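PDB 7EEH: TqaL from Neurospora crassa, which belongs to the 2OG-Fe dioxygenase family of the cupin clan and binds an iron(III) ion. Local coordinates for residues B[52-57]-B[125-130]; B[119-124]-B[299-304]. The protein carries 1 engineered substitution. One frame throughout, in Å; residues are numbered along the deposited sequence.

Contact 1: residues B[52-57]-B[125-130]; sequences RADLDA and QLNTAF
Asp54 OD2 is gripped twice by Thr128, which begins helix 128-141: Thr128 OG1 donates to Asp54 OD2 across 2.8 Å, and Thr128 N donates to the same oxygen across 2.9 Å. A carboxylate from helix 52-58 thus sits at the start of a second helix, whose N-cap is Asn127. The two donors reach OD2 from different directions. The hydroxyl meets the anti lone pair, whereas the amide comes from above the carboxylate plane, 53° out of it. Thr128 chi1 of 63° sets OG1 between its backbone N and carbonyl carbon, close enough to its own N-H for both to reach OD2. The hydroxyl oxygen also takes a bond from Thr51 N, just ahead of helix 52-58, so the hydroxyl accepts from Thr51 while donating to Asp54. The N-terminal end of helix 128-141 would probably favour the charged form of Asp54.

The amide of Asn127 works at both ends. With CG anti to the backbone N (chi1 179°), OD1 turns back over the new helix and accepts from Phe130 N at 3.0 Å; a weak, bent bond comes from Ala129 N. The other end, Asn127 ND2, donates to Asp54 O at 2.9 Å, and that oxygen lies nearly in the amide plane of Asn127. Having an acceptor on one side and N-H donors on the other identifies which amide atom is oxygen and fixes its rotation.

Apolar contacts complete the junction, with Leu46 and Leu241 on Leu55 and Leu58 on Ala129. Further along, Phe130 packs on Leu272 and Phe274 of strand 267-277, tying helix 128-141 to the large antiparallel sheet. Between the helices themselves the apolar meeting is between Leu55 and Ala129, closest at CD2 and CB, 3.7 Å apart.

Contact 2: residues B[119-124]-B[299-304]; sequences EVQDEL and EELPME
Leu301 lays the two methyls of its isobutyl group against residues 119-122, and nearly all the surface that 299-304 contributes is its own. CD1 of Leu301 approaches the backbone oxygen Val120 O to 3.6 Å. The same methyl is 3.9 Å from Gln121 NE2, while the other, Leu301 CD2, stands 4.0 Å from Gln121 OE1, so the pair of methyls spans both ends of the glutamine amide. Leu301 CD2 also reaches the carboxylate of Asp122, and CD1 comes near Glu119. These are van der Waals contacts; Val120 O, Gln121 NE2 and Asp122 OD1 have hydrogen-bond partners of their own.

Gln121 is kept beside the leucine by its bent chain, chi2 -64°, which folds the amide back toward its own backbone. There NE2 donates to Glu119 O at 2.9 Å; the acceptor lies close to the amide plane, but the donor stands 54° above the carbonyl plane of Glu119. Val120 O is bonded by Arg92 NH1, and Glu119 OE2 by His298 NE2.

Polar contact between the segments runs through water 1, which donates to Asp122 OD1 at 2.6 Å and to Pro302 O at 2.8 Å. Asp122 OD1 accepts as well from Gln125 NE2, so the Gln125 side chain, which also reaches toward 299-304, makes a second bridge beside the water.

Both segments are attached to the main sheet by backbone hydrogen bonds, Val120 to Asn78 of strand 74-84 and Met303, a selenomethionine, to Arg92 of strand 89-92. Gln121 occupies the N-cap position of helix 122-125. The arrangement joins this short helix to the loop leading into strand 304-306, outermost within this chain in the long antiparallel sheet of the jelly-roll (double-stranded beta-helix) fold usual in 2OG-Fe dioxygenases.

Contact 1 and contact 2 have centres 14 Å apart and meet along one continuous piece of chain, 119-124 running straight into 125-130, with helix 128-141 following. The direct tie is Gln125, whose NE2 lies 2.8 Å from Leu301 O, a probable hydrogen bond. Phe130 CB of contact 1 also packs 3.5 Å from Leu124 O of contact 2. Together they link helix 52-58, through 119-130, to the segment entering strand 304-306. Both lie on the same side of the chain's centre, about 16 and 17 Å from it, and neither includes the iron ligands His184, Asp186 and His253.

Contact 1: residues B[52-57]-B[125-130]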
# COMPACT_ATOMS: atom_id res chain seq x y z
N ARG B 52 7.94 2.26 -19.56
CA ARG B 52 6.89 1.62 -20.35
C ARG B 52 7.30 1.44 -21.80
O ARG B 52 6.85 0.50 -22.46
CB ARG B 52 5.60 2.42 -20.26
CG ARG B 52 5.19 2.71 -18.85
CD ARG B 52 3.72 2.43 -18.63
NE ARG B 52 3.24 3.17 -17.47
CZ ARG B 52 2.40 2.67 -16.57
NH1 ARG B 52 1.95 1.43 -16.71
NH2 ARG B 52 2.02 3.42 -15.54
N ALA B 53 8.16 2.32 -22.31
CA ALA B 53 8.68 2.11 -23.66
C ALA B 53 9.53 0.84 -23.72
O ALA B 53 9.42 0.07 -24.68
CB ALA B 53 9.49 3.33 -24.10
N ASP B 54 10.36 0.61 -22.70
CA ASP B 54 11.19 -0.59 -22.70
C ASP B 54 10.38 -1.86 -22.47
O ASP B 54 10.72 -2.91 -23.00
CB ASP B 54 12.29 -0.46 -21.66
CG ASP B 54 13.47 0.35 -22.18
OD1 ASP B 54 13.53 0.56 -23.41
OD2 ASP B 54 14.31 0.78 -21.38
N LEU B 55 9.32 -1.78 -21.65
CA LEU B 55 8.42 -2.92 -21.53
C LEU B 55 7.80 -3.27 -22.88
O LEU B 55 7.68 -4.44 -23.24
CB LEU B 55 7.34 -2.65 -20.48
CG LEU B 55 7.81 -2.64 -19.02
CD1 LEU B 55 6.87 -1.80 -18.20
CD2 LEU B 55 7.91 -4.04 -18.47
N ASP B 56 7.39 -2.25 -23.65
CA ASP B 56 6.91 -2.49 -25.01
C ASP B 56 8.01 -3.12 -25.86
O ASP B 56 7.78 -4.11 -26.56
CB ASP B 56 6.46 -1.18 -25.66
CG ASP B 56 5.13 -0.71 -25.15
OD1 ASP B 56 4.36 -1.54 -24.64
OD2 ASP B 56 4.86 0.51 -25.26
N ALA B 57 9.20 -2.53 -25.85
CA ALA B 57 10.28 -3.01 -26.70
C ALA B 57 10.72 -4.42 -26.34
O ALA B 57 11.27 -5.13 -27.19
CB ALA B 57 11.48 -2.06 -26.62
N GLN B 125 20.17 -6.01 -23.32
CA GLN B 125 20.80 -5.80 -22.02
C GLN B 125 20.76 -4.34 -21.56
O GLN B 125 20.95 -4.09 -20.37
CB GLN B 125 22.24 -6.33 -22.03
CG GLN B 125 23.24 -5.50 -22.83
CD GLN B 125 24.67 -5.87 -22.49
OE1 GLN B 125 24.92 -6.77 -21.69
NE2 GLN B 125 25.63 -5.19 -23.11
N LEU B 126 20.52 -3.38 -22.44
CA LEU B 126 20.30 -2.01 -21.98
C LEU B 126 18.81 -1.67 -21.84
O LEU B 126 18.47 -0.53 -21.49
CB LEU B 126 20.99 -1.01 -22.91
CG LEU B 126 22.52 -1.16 -23.05
CD1 LEU B 126 23.14 0.04 -23.80
CD2 LEU B 126 23.20 -1.36 -21.71
N ASN B 127 17.93 -2.60 -22.14
CA ASN B 127 16.50 -2.42 -21.90
C ASN B 127 16.26 -2.38 -20.39
O ASN B 127 16.65 -3.30 -19.67
CB ASN B 127 15.75 -3.56 -22.58
CG ASN B 127 14.26 -3.50 -22.38
OD1 ASN B 127 13.77 -3.55 -21.25
ND2 ASN B 127 13.52 -3.41 -23.48
N THR B 128 15.66 -1.29 -19.91
CA THR B 128 15.50 -1.12 -18.46
C THR B 128 14.53 -2.12 -17.84
O THR B 128 14.58 -2.34 -16.62
CB THR B 128 15.03 0.30 -18.12
OG1 THR B 128 13.73 0.52 -18.70
CG2 THR B 128 16.01 1.32 -18.64
N ALA B 129 13.62 -2.70 -18.63
CA ALA B 129 12.77 -3.76 -18.11
C ALA B 129 13.55 -5.06 -17.96
O ALA B 129 13.44 -5.74 -16.93
CB ALA B 129 11.55 -3.98 -19.01
N PHE B 130 14.36 -5.41 -18.96
CA PHE B 130 15.27 -6.54 -18.78
C PHE B 130 16.17 -6.34 -17.57
O PHE B 130 16.38 -7.27 -16.78
CB PHE B 130 16.13 -6.75 -20.03
CG PHE B 130 17.27 -7.73 -19.81
CD1 PHE B 130 17.05 -9.09 -19.87
CD2 PHE B 130 18.55 -7.27 -19.52
CE1 PHE B 130 18.09 -9.99 -19.66
CE2 PHE B 130 19.59 -8.17 -19.31
CZ PHE B 130 19.36 -9.53 -19.38

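Contact 2: residues B[119-124]-B[299-304]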
# COMPACT_ATOMS: atom_id res chain seq x y z
N GLU B 119 25.60 -13.45 -29.55
CA GLU B 119 25.72 -12.78 -28.27
C GLU B 119 24.51 -11.87 -28.03
O GLU B 119 24.04 -11.20 -28.95
CB GLU B 119 26.98 -11.93 -28.22
CG GLU B 119 28.27 -12.71 -28.13
CD GLU B 119 29.43 -11.80 -27.79
OE1 GLU B 119 29.90 -11.06 -28.68
OE2 GLU B 119 29.86 -11.80 -26.62
N VAL B 120 24.02 -11.86 -26.79
CA VAL B 120 23.01 -10.89 -26.39
C VAL B 120 23.54 -9.48 -26.64
O VAL B 120 24.68 -9.17 -26.31
CB VAL B 120 22.65 -11.10 -24.91
CG1 VAL B 120 22.14 -9.81 -24.29
CG2 VAL B 120 21.64 -12.23 -24.75
N GLN B 121 22.69 -8.62 -27.21
CA GLN B 121 23.11 -7.30 -27.68
C GLN B 121 22.59 -6.20 -26.76
O GLN B 121 21.79 -6.42 -25.85
CB GLN B 121 22.65 -7.07 -29.12
CG GLN B 121 23.26 -8.04 -30.13
CD GLN B 121 24.77 -7.87 -30.22
OE1 GLN B 121 25.26 -6.76 -30.46
NE2 GLN B 121 25.52 -8.95 -30.01
N ASP B 122 23.06 -4.97 -27.02
CA ASP B 122 22.59 -3.84 -26.23
C ASP B 122 21.07 -3.68 -26.31
O ASP B 122 20.44 -3.21 -25.35
CB ASP B 122 23.29 -2.55 -26.68
CG ASP B 122 24.66 -2.38 -26.04
OD1 ASP B 122 24.97 -3.11 -25.07
OD2 ASP B 122 25.43 -1.51 -26.50
N GLU B 123 20.47 -4.10 -27.44
CA GLU B 123 19.01 -4.04 -27.58
C GLU B 123 18.31 -4.66 -26.38
O GLU B 123 17.33 -4.11 -25.88
CB GLU B 123 18.56 -4.74 -28.86
CG GLU B 123 17.09 -4.49 -29.17
CD GLU B 123 16.54 -5.35 -30.30
OE1 GLU B 123 17.33 -6.04 -30.98
OE2 GLU B 123 15.31 -5.32 -30.50
N LEU B 124 18.81 -5.79 -25.90
CA LEU B 124 18.22 -6.45 -24.73
C LEU B 124 18.84 -5.93 -23.44
O LEU B 124 18.12 -5.45 -22.56
CB LEU B 124 18.38 -7.98 -24.82
CG LEU B 124 17.78 -8.76 -23.63
CD1 LEU B 124 16.30 -8.46 -23.47
CD2 LEU B 124 18.00 -10.24 -23.78
N GLU B 299 34.27 -6.52 -22.90
CA GLU B 299 35.00 -5.33 -23.34
C GLU B 299 34.20 -4.52 -24.36
O GLU B 299 34.25 -3.29 -24.35
CB GLU B 299 36.36 -5.73 -23.91
CG GLU B 299 37.43 -5.96 -22.86
CD GLU B 299 38.53 -4.92 -22.92
OE1 GLU B 299 38.64 -4.24 -23.96
OE2 GLU B 299 39.28 -4.78 -21.92
N GLU B 300 33.46 -5.19 -25.24
CA GLU B 300 32.77 -4.47 -26.30
C GLU B 300 31.28 -4.27 -26.03
O GLU B 300 30.69 -3.35 -26.60
CB GLU B 300 32.99 -5.18 -27.64
CG GLU B 300 32.38 -4.45 -28.83
CD GLU B 300 31.61 -5.38 -29.77
OE1 GLU B 300 32.26 -6.15 -30.51
OE2 GLU B 300 30.36 -5.32 -29.78
N LEU B 301 30.66 -5.07 -25.17
CA LEU B 301 29.25 -4.91 -24.81
C LEU B 301 29.11 -4.70 -23.30
O LEU B 301 28.39 -5.44 -22.62
CB LEU B 301 28.44 -6.12 -25.26
CG LEU B 301 28.31 -6.33 -26.77
CD1 LEU B 301 27.87 -7.76 -27.10
CD2 LEU B 301 27.34 -5.33 -27.35
N PRO B 302 29.79 -3.70 -22.75
CA PRO B 302 29.79 -3.54 -21.30
C PRO B 302 28.41 -3.19 -20.79
O PRO B 302 27.58 -2.62 -21.51
CB PRO B 302 30.78 -2.39 -21.07
CG PRO B 302 30.60 -1.55 -22.30
CD PRO B 302 30.41 -2.54 -23.42
N MSE B 303 28.16 -3.54 -19.53
CA MSE B 303 26.89 -3.27 -18.88
C MSE B 303 27.04 -3.49 -17.38
O MSE B 303 27.59 -4.50 -16.95
CB MSE B 303 25.79 -4.15 -19.48
CG MSE B 303 24.39 -3.80 -19.03
SE MSE B 303 23.82 -4.86 -17.49
CE MSE B 303 22.33 -5.55 -18.26
N GLU B 304 26.58 -2.53 -16.58
CA GLU B 304 26.61 -2.70 -15.14
C GLU B 304 25.54 -1.81 -14.53
O GLU B 304 25.49 -0.62 -14.84
CB GLU B 304 27.98 -2.38 -14.56
CG GLU B 304 28.05 -2.52 -13.05
CD GLU B 304 29.41 -2.94 -12.54
OE1 GLU B 304 30.28 -3.31 -13.36
OE2 GLU B 304 29.61 -2.93 -11.31
O HOH W 1 27.22 -2.10 -24.28